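Local coordinates for protein argonaute (Aquifex aeolicus, PDB 1YVU), which uses short single-stranded DNA guides to bind complementary target strands and cleaves the target RNA at a fixed distance from the guide's 5' end, at residues Phe372-Leu380 / Val469-Leu478; Lys349-Val359 / Lys413-Leu424. All blocks are in the same frame, centred on the assembly; numbering follows the deposited sequence.

Contact 1. Residues Phe372-Leu380 / Val469-Leu478; sequences FLKELINFL and VLLNVAEQVL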
loop_
_atom_site.group_PDB
_atom_site.type_symbol
_atom_site.label_atom_id
_atom_site.label_comp_id
_atom_site.label_asym_id
_atom_site.label_seq_id
_atom_site.Cartn_x
_atom_site.Cartn_y
_atom_site.Cartn_z
ATOM N N PHE A 372 19.547 -29.990 -13.515
ATOM C CA PHE A 372 19.610 -28.748 -12.745
ATOM C C PHE A 372 19.461 -28.972 -11.246
ATOM O O PHE A 372 20.206 -28.407 -10.447
ATOM C CB PHE A 372 18.519 -27.811 -13.244
ATOM C CG PHE A 372 18.561 -26.458 -12.634
ATOM C CD1 PHE A 372 19.585 -25.560 -12.964
ATOM C CD2 PHE A 372 17.560 -26.069 -11.731
ATOM C CE1 PHE A 372 19.626 -24.284 -12.407
ATOM C CE2 PHE A 372 17.574 -24.804 -11.161
ATOM C CZ PHE A 372 18.613 -23.897 -11.497
ATOM N N LEU A 373 18.478 -29.783 -10.877
ATOM C CA LEU A 373 18.220 -30.120 -9.489
ATOM C C LEU A 373 19.444 -30.776 -8.894
ATOM O O LEU A 373 19.804 -30.506 -7.760
ATOM C CB LEU A 373 17.036 -31.072 -9.387
ATOM C CG LEU A 373 16.589 -31.476 -7.984
ATOM C CD1 LEU A 373 15.519 -30.553 -7.480
ATOM C CD2 LEU A 373 16.060 -32.878 -8.042
ATOM N N LYS A 374 20.115 -31.578 -9.708
ATOM C CA LYS A 374 21.314 -32.280 -9.291
ATOM C C LYS A 374 22.471 -31.317 -9.089
ATOM O O LYS A 374 23.165 -31.404 -8.080
ATOM C CB LYS A 374 21.644 -33.402 -10.282
ATOM C CG LYS A 374 20.688 -34.588 -10.136
ATOM C CD LYS A 374 20.866 -35.703 -11.129
ATOM C CE LYS A 374 19.804 -36.759 -10.812
ATOM N NZ LYS A 374 19.734 -37.974 -11.702
ATOM N N GLU A 375 22.586 -30.323 -9.977
ATOM C CA GLU A 375 23.650 -29.309 -9.891
ATOM C C GLU A 375 23.464 -28.395 -8.688
ATOM O O GLU A 375 24.452 -27.968 -8.068
ATOM C CB GLU A 375 23.759 -28.498 -11.177
ATOM C CG GLU A 375 24.530 -29.218 -12.262
ATOM C CD GLU A 375 24.533 -28.503 -13.611
ATOM O OE1 GLU A 375 24.073 -27.334 -13.723
ATOM O OE2 GLU A 375 25.011 -29.142 -14.579
ATOM N N LEU A 376 22.190 -28.144 -8.363
ATOM C CA LEU A 376 21.761 -27.348 -7.204
ATOM C C LEU A 376 22.219 -28.047 -5.945
ATOM O O LEU A 376 23.039 -27.503 -5.201
ATOM C CB LEU A 376 20.245 -27.281 -7.144
ATOM C CG LEU A 376 19.564 -26.081 -7.733
ATOM C CD1 LEU A 376 20.233 -25.692 -9.006
ATOM C CD2 LEU A 376 18.104 -26.428 -7.960
ATOM N N ILE A 377 21.712 -29.279 -5.784
ATOM C CA ILE A 377 22.018 -30.168 -4.676
ATOM C C ILE A 377 23.534 -30.210 -4.473
ATOM O O ILE A 377 24.003 -30.088 -3.334
ATOM C CB ILE A 377 21.438 -31.611 -4.930
ATOM C CG1 ILE A 377 19.938 -31.619 -4.696
ATOM C CG2 ILE A 377 22.083 -32.669 -4.026
ATOM C CD1 ILE A 377 19.295 -32.897 -5.129
ATOM N N ASN A 378 24.290 -30.242 -5.575
ATOM C CA ASN A 378 25.730 -30.285 -5.437
ATOM C C ASN A 378 26.349 -28.973 -5.025
ATOM O O ASN A 378 27.211 -28.963 -4.143
ATOM C CB ASN A 378 26.434 -30.883 -6.649
ATOM C CG ASN A 378 27.661 -31.677 -6.241
ATOM O OD1 ASN A 378 27.551 -32.803 -5.745
ATOM N ND2 ASN A 378 28.830 -31.061 -6.360
ATOM N N PHE A 379 25.824 -27.870 -5.560
ATOM C CA PHE A 379 26.334 -26.547 -5.221
ATOM C C PHE A 379 26.212 -26.278 -3.714
ATOM O O PHE A 379 27.181 -25.849 -3.062
ATOM C CB PHE A 379 25.591 -25.463 -6.003
ATOM C CG PHE A 379 26.343 -24.176 -6.085
ATOM C CD1 PHE A 379 27.551 -24.104 -6.815
ATOM C CD2 PHE A 379 25.875 -23.030 -5.432
ATOM C CE1 PHE A 379 28.297 -22.891 -6.900
ATOM C CE2 PHE A 379 26.600 -21.819 -5.501
ATOM C CZ PHE A 379 27.821 -21.752 -6.242
ATOM N N LEU A 380 25.060 -26.667 -3.163
ATOM C CA LEU A 380 24.738 -26.490 -1.746
ATOM C C LEU A 380 25.427 -27.491 -0.806
ATOM O O LEU A 380 25.638 -27.179 0.375
ATOM C CB LEU A 380 23.214 -26.536 -1.525
ATOM C CG LEU A 380 22.215 -25.664 -2.316
ATOM C CD1 LEU A 380 20.821 -25.915 -1.813
ATOM C CD2 LEU A 380 22.525 -24.180 -2.200
ATOM N N VAL A 469 21.079 -18.726 -12.837
ATOM C CA VAL A 469 19.841 -19.289 -12.290
ATOM C C VAL A 469 20.203 -20.108 -11.070
ATOM O O VAL A 469 19.629 -19.911 -10.021
ATOM C CB VAL A 469 19.116 -20.194 -13.292
ATOM C CG1 VAL A 469 17.712 -20.563 -12.759
ATOM C CG2 VAL A 469 19.027 -19.500 -14.650
ATOM N N LEU A 470 21.252 -20.919 -11.205
ATOM C CA LEU A 470 21.783 -21.760 -10.130
ATOM C C LEU A 470 22.143 -20.862 -8.949
ATOM O O LEU A 470 21.759 -21.140 -7.829
ATOM C CB LEU A 470 23.026 -22.488 -10.629
ATOM C CG LEU A 470 23.868 -23.471 -9.803
ATOM C CD1 LEU A 470 23.379 -24.869 -10.040
ATOM C CD2 LEU A 470 25.357 -23.394 -10.252
ATOM N N LEU A 471 22.768 -19.720 -9.233
ATOM C CA LEU A 471 23.151 -18.776 -8.183
ATOM C C LEU A 471 21.963 -18.061 -7.582
ATOM O O LEU A 471 21.824 -18.019 -6.344
ATOM C CB LEU A 471 24.202 -17.775 -8.668
ATOM C CG LEU A 471 25.588 -18.439 -8.745
ATOM C CD1 LEU A 471 26.537 -17.559 -9.462
ATOM C CD2 LEU A 471 26.146 -18.770 -7.385
ATOM N N ASN A 472 21.074 -17.581 -8.460
ATOM C CA ASN A 472 19.851 -16.878 -8.066
ATOM C C ASN A 472 19.094 -17.763 -7.095
ATOM O O ASN A 472 18.838 -17.372 -5.942
ATOM C CB ASN A 472 18.996 -16.553 -9.302
ATOM C CG ASN A 472 17.791 -15.639 -8.987
ATOM O OD1 ASN A 472 17.017 -15.889 -8.054
ATOM N ND2 ASN A 472 17.609 -14.596 -9.800
ATOM N N VAL A 473 18.960 -19.023 -7.497
ATOM C CA VAL A 473 18.248 -20.023 -6.713
ATOM C C VAL A 473 18.964 -20.343 -5.387
ATOM O O VAL A 473 18.328 -20.326 -4.333
ATOM C CB VAL A 473 17.987 -21.289 -7.606
ATOM C CG1 VAL A 473 17.527 -22.498 -6.800
ATOM C CG2 VAL A 473 16.951 -20.938 -8.683
ATOM N N ALA A 474 20.285 -20.544 -5.466
ATOM C CA ALA A 474 21.162 -20.869 -4.331
ATOM C C ALA A 474 20.964 -19.927 -3.161
ATOM O O ALA A 474 20.544 -20.363 -2.089
ATOM C CB ALA A 474 22.641 -20.825 -4.774
ATOM N N GLU A 475 21.179 -18.631 -3.438
ATOM C CA GLU A 475 21.043 -17.511 -2.490
ATOM C C GLU A 475 19.689 -17.500 -1.799
ATOM O O GLU A 475 19.617 -17.300 -0.593
ATOM C CB GLU A 475 21.243 -16.183 -3.260
ATOM C CG GLU A 475 21.054 -14.868 -2.456
ATOM C CD GLU A 475 21.012 -13.610 -3.327
ATOM O OE1 GLU A 475 20.384 -13.615 -4.424
ATOM O OE2 GLU A 475 21.589 -12.590 -2.894
ATOM N N GLN A 476 18.640 -17.774 -2.578
ATOM C CA GLN A 476 17.263 -17.787 -2.078
ATOM C C GLN A 476 16.860 -18.992 -1.238
ATOM O O GLN A 476 16.115 -18.833 -0.276
ATOM C CB GLN A 476 16.290 -17.636 -3.211
ATOM C CG GLN A 476 16.083 -16.261 -3.666
ATOM C CD GLN A 476 14.951 -16.231 -4.648
ATOM O OE1 GLN A 476 15.141 -16.490 -5.843
ATOM N NE2 GLN A 476 13.743 -15.972 -4.146
ATOM N N VAL A 477 17.306 -20.190 -1.623
ATOM C CA VAL A 477 17.036 -21.436 -0.884
ATOM C C VAL A 477 17.741 -21.388 0.477
ATOM O O VAL A 477 17.241 -21.935 1.456
ATOM C CB VAL A 477 17.510 -22.666 -1.708
ATOM C CG1 VAL A 477 17.791 -23.886 -0.823
ATOM C CG2 VAL A 477 16.454 -23.003 -2.741
ATOM N N LEU A 478 18.904 -20.733 0.512
ATOM C CA LEU A 478 19.685 -20.582 1.725
ATOM C C LEU A 478 18.968 -19.699 2.748
ATOM O O LEU A 478 18.813 -20.076 3.917
ATOM C CB LEU A 478 21.044 -20.000 1.389
ATOM C CG LEU A 478 21.985 -20.948 0.658
ATOM C CD1 LEU A 478 23.196 -20.169 0.232
ATOM C CD2 LEU A 478 22.358 -22.129 1.536
#
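Leu470 pushes its branched end from helix 466-480 into a hole formed by Phe372, Glu375, Leu376 and Phe379 of helix 368-381, a knob-into-hole fit. With CG swung anti to the backbone N (chi1 -180°), the chain reaches across. There CD1 meets CD1 of Leu376 at 3.4 Å as the two leucine side chains run antiparallel alongside each other, while CD2 stands over one face of the Phe379 ring, offset toward its rim, 4.1 Å from CD1 of Phe379. At the N-terminal end of segment 372-380, Phe372 presents the edge of its ring to the backbone N of Leu470, and its CZ lies 3.7 Å from CG1 of Val469; Leu376 CD1 covers one face of this ring. The axes approach to 10.4 Å at a crossing angle of -53°, and both helices cover the same face of the parallel sheet of the Rossmann-like Mid domain, although residues 469-478 are assigned to the PIWI domain. Ala474 and Val477 have short side chains, so the longer Leu380 and Phe379 span the gap: CD1 of Leu380 rests 3.8 Å from CG1 of Val477, and CB of Ala474 lies 4.0 Å from CD2 of Phe379. Phe379, though partly exposed, also packs its CZ 3.6 Å from CD2 of Leu471. The loose side is Glu375, touching Leu470 through CB while its extended chain carries the carboxylate out to solvent.

Contact 2. Residues Lys349-Val359 / Lys413-Leu424; sequences KDVLSVEIISV and KIKDVDLVIVFL
Ile357 lies over the neighbouring strand's valines, its CD1 3.6 Å from CG1 of Val420 and close to Val422 as well. Strands 351-360 and 419-424 are the central pair of the four-stranded parallel sheet in the Rossmann-like Mid domain, and beta-branched residues suit its extended backbone. The ladder alternates from strand to strand: Glu355 O accepts from Ile421 N, Ile357 N gives to Ile421 O, and Ile357 O accepts from Phe423 N. On the face opposite Ile357, Val354 CG1 meets Ile421 CG1 at 3.7 Å, and Ile356 CG2 reaches the edge of the Phe423 ring. Where the ladder begins, polar groups take over. Asp418 turns CG beside its own backbone N (chi1 -71°), and OD2 accepts from two main donors: Lys349 NZ at 2.7 Å, on the syn side, and Ser353 N at 3.2 Å, from above the carboxylate plane. If Asp418 were replaced by an alanine, Lys349 would probably lose its charge mate and Ser353 N its acceptor, freeing the lysine end to swing. Ser353 O accepts from Asp418 N. At Glu355, two residues on from Ser353, the poorly ordered Lys415 makes a less certain salt bridge, its NZ 3.1 Å from OE2 and 49° out of the carboxylate plane.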
loop_
_atom_site.group_PDB
_atom_site.type_symbol
_atom_site.label_atom_id
_atom_site.label_comp_id
_atom_site.label_asym_id
_atom_site.label_seq_id
_atom_site.Cartn_x
_atom_site.Cartn_y
_atom_site.Cartn_z
ATOM N N LYS A 349 20.494 -25.469 9.678
ATOM C CA LYS A 349 20.109 -26.869 9.519
ATOM C C LYS A 349 20.998 -27.515 8.451
ATOM O O LYS A 349 20.800 -27.309 7.250
ATOM C CB LYS A 349 18.613 -27.001 9.187
ATOM C CG LYS A 349 18.044 -28.344 9.635
ATOM C CD LYS A 349 16.570 -28.496 9.371
ATOM C CE LYS A 349 16.134 -29.907 9.723
ATOM N NZ LYS A 349 14.651 -30.097 9.594
ATOM N N ASP A 350 21.998 -28.274 8.919
ATOM C CA ASP A 350 22.970 -28.961 8.057
ATOM C C ASP A 350 22.387 -29.952 7.043
ATOM O O ASP A 350 22.900 -30.060 5.935
ATOM C CB ASP A 350 24.161 -29.575 8.860
ATOM C CG ASP A 350 23.768 -30.151 10.246
ATOM O OD1 ASP A 350 22.744 -30.870 10.351
ATOM O OD2 ASP A 350 24.518 -29.910 11.234
ATOM N N VAL A 351 21.267 -30.582 7.404
ATOM C CA VAL A 351 20.548 -31.560 6.574
ATOM C C VAL A 351 19.101 -31.105 6.373
ATOM O O VAL A 351 18.422 -30.775 7.347
ATOM C CB VAL A 351 20.556 -32.943 7.283
ATOM C CG1 VAL A 351 19.457 -33.893 6.763
ATOM C CG2 VAL A 351 21.910 -33.582 7.111
ATOM N N LEU A 352 18.594 -31.182 5.141
ATOM C CA LEU A 352 17.208 -30.754 4.836
ATOM C C LEU A 352 16.257 -31.769 4.152
ATOM O O LEU A 352 16.693 -32.592 3.344
ATOM C CB LEU A 352 17.247 -29.486 3.981
ATOM C CG LEU A 352 17.099 -28.071 4.520
ATOM C CD1 LEU A 352 17.877 -27.799 5.755
ATOM C CD2 LEU A 352 17.581 -27.195 3.434
ATOM N N SER A 353 14.960 -31.680 4.461
ATOM C CA SER A 353 13.942 -32.557 3.865
ATOM C C SER A 353 13.135 -31.733 2.862
ATOM O O SER A 353 12.447 -30.786 3.244
ATOM C CB SER A 353 13.040 -33.188 4.942
ATOM O OG SER A 353 12.467 -32.213 5.794
ATOM N N VAL A 354 13.287 -32.070 1.577
ATOM C CA VAL A 354 12.650 -31.361 0.457
ATOM C C VAL A 354 11.653 -32.202 -0.341
ATOM O O VAL A 354 11.888 -33.387 -0.546
ATOM C CB VAL A 354 13.764 -30.873 -0.549
ATOM C CG1 VAL A 354 13.185 -30.102 -1.733
ATOM C CG2 VAL A 354 14.768 -29.998 0.168
ATOM N N GLU A 355 10.533 -31.593 -0.734
ATOM C CA GLU A 355 9.541 -32.225 -1.624
ATOM C C GLU A 355 9.693 -31.499 -2.987
ATOM O O GLU A 355 10.046 -30.309 -3.026
ATOM C CB GLU A 355 8.101 -32.055 -1.107
ATOM C CG GLU A 355 7.520 -33.271 -0.334
ATOM C CD GLU A 355 6.448 -34.062 -1.081
ATOM O OE1 GLU A 355 5.489 -33.466 -1.619
ATOM O OE2 GLU A 355 6.552 -35.303 -1.099
ATOM N N ILE A 356 9.510 -32.212 -4.097
ATOM C CA ILE A 356 9.635 -31.612 -5.431
ATOM C C ILE A 356 8.374 -31.783 -6.237
ATOM O O ILE A 356 7.617 -32.741 -6.006
ATOM C CB ILE A 356 10.824 -32.233 -6.230
ATOM C CG1 ILE A 356 12.142 -31.873 -5.570
ATOM C CG2 ILE A 356 10.894 -31.698 -7.632
ATOM C CD1 ILE A 356 13.142 -32.914 -5.708
ATOM N N ILE A 357 8.100 -30.818 -7.120
ATOM C CA ILE A 357 6.928 -30.887 -7.990
ATOM C C ILE A 357 7.278 -30.410 -9.374
ATOM O O ILE A 357 7.924 -29.386 -9.529
ATOM C CB ILE A 357 5.664 -30.024 -7.510
ATOM C CG1 ILE A 357 5.138 -30.498 -6.175
ATOM C CG2 ILE A 357 4.466 -30.077 -8.518
ATOM C CD1 ILE A 357 5.721 -29.746 -5.092
ATOM N N SER A 358 6.799 -31.135 -10.377
ATOM C CA SER A 358 7.014 -30.738 -11.735
ATOM C C SER A 358 5.704 -30.770 -12.448
ATOM O O SER A 358 4.891 -31.659 -12.276
ATOM C CB SER A 358 7.999 -31.637 -12.433
ATOM O OG SER A 358 7.507 -32.945 -12.336
ATOM N N VAL A 359 5.527 -29.709 -13.198
ATOM C CA VAL A 359 4.382 -29.424 -14.017
ATOM C C VAL A 359 4.996 -29.517 -15.416
ATOM O O VAL A 359 5.813 -28.665 -15.822
ATOM C CB VAL A 359 3.932 -28.034 -13.638
ATOM C CG1 VAL A 359 3.314 -27.281 -14.790
ATOM C CG2 VAL A 359 3.046 -28.125 -12.426
ATOM N N LYS A 413 0.996 -31.590 1.281
ATOM C CA LYS A 413 2.407 -31.270 1.443
ATOM C C LYS A 413 2.913 -30.680 2.728
ATOM O O LYS A 413 4.002 -30.096 2.757
ATOM C CB LYS A 413 2.877 -30.431 0.276
ATOM C CG LYS A 413 4.262 -30.792 -0.200
ATOM C CD LYS A 413 4.528 -30.095 -1.461
ATOM C CE LYS A 413 3.503 -30.466 -2.522
ATOM N NZ LYS A 413 3.203 -29.280 -3.372
ATOM N N ILE A 414 2.156 -30.830 3.807
ATOM C CA ILE A 414 2.657 -30.287 5.064
ATOM C C ILE A 414 3.647 -31.267 5.679
ATOM O O ILE A 414 4.519 -30.851 6.440
ATOM C CB ILE A 414 1.555 -29.818 6.060
ATOM C CG1 ILE A 414 0.365 -29.214 5.290
ATOM C CG2 ILE A 414 2.158 -28.718 6.988
ATOM C CD1 ILE A 414 -0.645 -28.367 6.133
ATOM N N LYS A 415 3.590 -32.509 5.183
ATOM C CA LYS A 415 4.427 -33.670 5.554
ATOM C C LYS A 415 5.446 -33.585 6.701
ATOM O O LYS A 415 5.453 -34.467 7.573
ATOM C CB LYS A 415 5.055 -34.288 4.290
ATOM C CG LYS A 415 4.023 -34.958 3.411
ATOM C CD LYS A 415 4.596 -35.490 2.134
ATOM C CE LYS A 415 3.493 -36.099 1.303
ATOM N NZ LYS A 415 3.983 -36.652 0.012
ATOM N N ASP A 416 6.277 -32.532 6.649
ATOM C CA ASP A 416 7.331 -32.137 7.603
ATOM C C ASP A 416 8.441 -31.445 6.821
ATOM O O ASP A 416 9.532 -31.192 7.350
ATOM C CB ASP A 416 7.931 -33.312 8.398
ATOM C CG ASP A 416 8.316 -32.929 9.825
ATOM O OD1 ASP A 416 8.416 -31.719 10.145
ATOM O OD2 ASP A 416 8.510 -33.858 10.631
ATOM N N VAL A 417 8.149 -31.100 5.572
ATOM C CA VAL A 417 9.123 -30.468 4.699
ATOM C C VAL A 417 9.711 -29.153 5.148
ATOM O O VAL A 417 9.028 -28.328 5.760
ATOM C CB VAL A 417 8.621 -30.318 3.260
ATOM C CG1 VAL A 417 9.067 -31.473 2.476
ATOM C CG2 VAL A 417 7.099 -30.190 3.203
ATOM N N ASP A 418 11.011 -29.024 4.892
ATOM C CA ASP A 418 11.799 -27.845 5.208
ATOM C C ASP A 418 11.773 -26.867 4.039
ATOM O O ASP A 418 11.873 -25.648 4.235
ATOM C CB ASP A 418 13.240 -28.246 5.507
ATOM C CG ASP A 418 13.399 -28.973 6.839
ATOM O OD1 ASP A 418 12.552 -28.822 7.754
ATOM O OD2 ASP A 418 14.404 -29.699 6.972
ATOM N N LEU A 419 11.662 -27.416 2.825
ATOM C CA LEU A 419 11.580 -26.661 1.555
ATOM C C LEU A 419 10.739 -27.455 0.549
ATOM O O LEU A 419 10.440 -28.641 0.754
ATOM C CB LEU A 419 12.980 -26.400 0.972
ATOM C CG LEU A 419 13.127 -25.638 -0.359
ATOM C CD1 LEU A 419 12.593 -24.215 -0.293
ATOM C CD2 LEU A 419 14.568 -25.611 -0.720
ATOM N N VAL A 420 10.290 -26.780 -0.498
ATOM C CA VAL A 420 9.496 -27.423 -1.540
ATOM C C VAL A 420 10.006 -26.845 -2.857
ATOM O O VAL A 420 9.961 -25.622 -3.055
ATOM C CB VAL A 420 7.961 -27.097 -1.371
ATOM C CG1 VAL A 420 7.152 -27.590 -2.556
ATOM C CG2 VAL A 420 7.396 -27.725 -0.117
ATOM N N ILE A 421 10.503 -27.685 -3.755
ATOM C CA ILE A 421 10.975 -27.130 -5.014
ATOM C C ILE A 421 10.003 -27.473 -6.123
ATOM O O ILE A 421 9.744 -28.637 -6.380
ATOM C CB ILE A 421 12.410 -27.580 -5.363
ATOM C CG1 ILE A 421 13.362 -27.294 -4.177
ATOM C CG2 ILE A 421 12.893 -26.849 -6.624
ATOM C CD1 ILE A 421 14.865 -27.568 -4.421
ATOM N N VAL A 422 9.467 -26.447 -6.781
ATOM C CA VAL A 422 8.509 -26.632 -7.866
ATOM C C VAL A 422 9.011 -26.145 -9.216
ATOM O O VAL A 422 9.375 -24.974 -9.376
ATOM C CB VAL A 422 7.142 -25.894 -7.581
ATOM C CG1 VAL A 422 6.074 -26.235 -8.673
ATOM C CG2 VAL A 422 6.609 -26.243 -6.184
ATOM N N PHE A 423 8.948 -27.043 -10.201
ATOM C CA PHE A 423 9.334 -26.737 -11.576
ATOM C C PHE A 423 8.046 -26.582 -12.395
ATOM O O PHE A 423 7.339 -27.571 -12.622
ATOM C CB PHE A 423 10.172 -27.857 -12.191
ATOM C CG PHE A 423 11.495 -28.078 -11.547
ATOM C CD1 PHE A 423 11.668 -29.150 -10.645
ATOM C CD2 PHE A 423 12.608 -27.298 -11.908
ATOM C CE1 PHE A 423 12.957 -29.462 -10.112
ATOM C CE2 PHE A 423 13.910 -27.589 -11.388
ATOM C CZ PHE A 423 14.080 -28.683 -10.481
ATOM N N LEU A 424 7.729 -25.354 -12.815
ATOM C CA LEU A 424 6.517 -25.107 -13.612
ATOM C C LEU A 424 6.802 -24.987 -15.099
ATOM O O LEU A 424 7.851 -24.460 -15.467
ATOM C CB LEU A 424 5.806 -23.841 -13.157
ATOM C CG LEU A 424 5.251 -23.694 -11.751
ATOM C CD1 LEU A 424 4.694 -22.302 -11.686
ATOM C CD2 LEU A 424 4.157 -24.707 -11.443
#

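Contact 2 is the central strand pair of the sheet, and contact 1 the helical layer laid on one of its faces. Both are largely buried, but their chemistry differs: the strands also pack apolar side chains, yet a backbone ladder holds them, with salt bridges at Lys349-Asp418 and, on one face, Lys415-Glu355, whereas the helices meet through apolar side chains with no hydrogen bond between them. The two contacts touch directly: Leu373 packs on Ile356 and Phe423, Phe372 also meets Phe423, and Val477 reaches Leu419. Strand 351-360 leads into helix 368-381; contact 2 holds the strand and contact 1 the helix of that unit. Solvent meets contact 1 around Glu375 and contact 2 around Lys349 and Lys415.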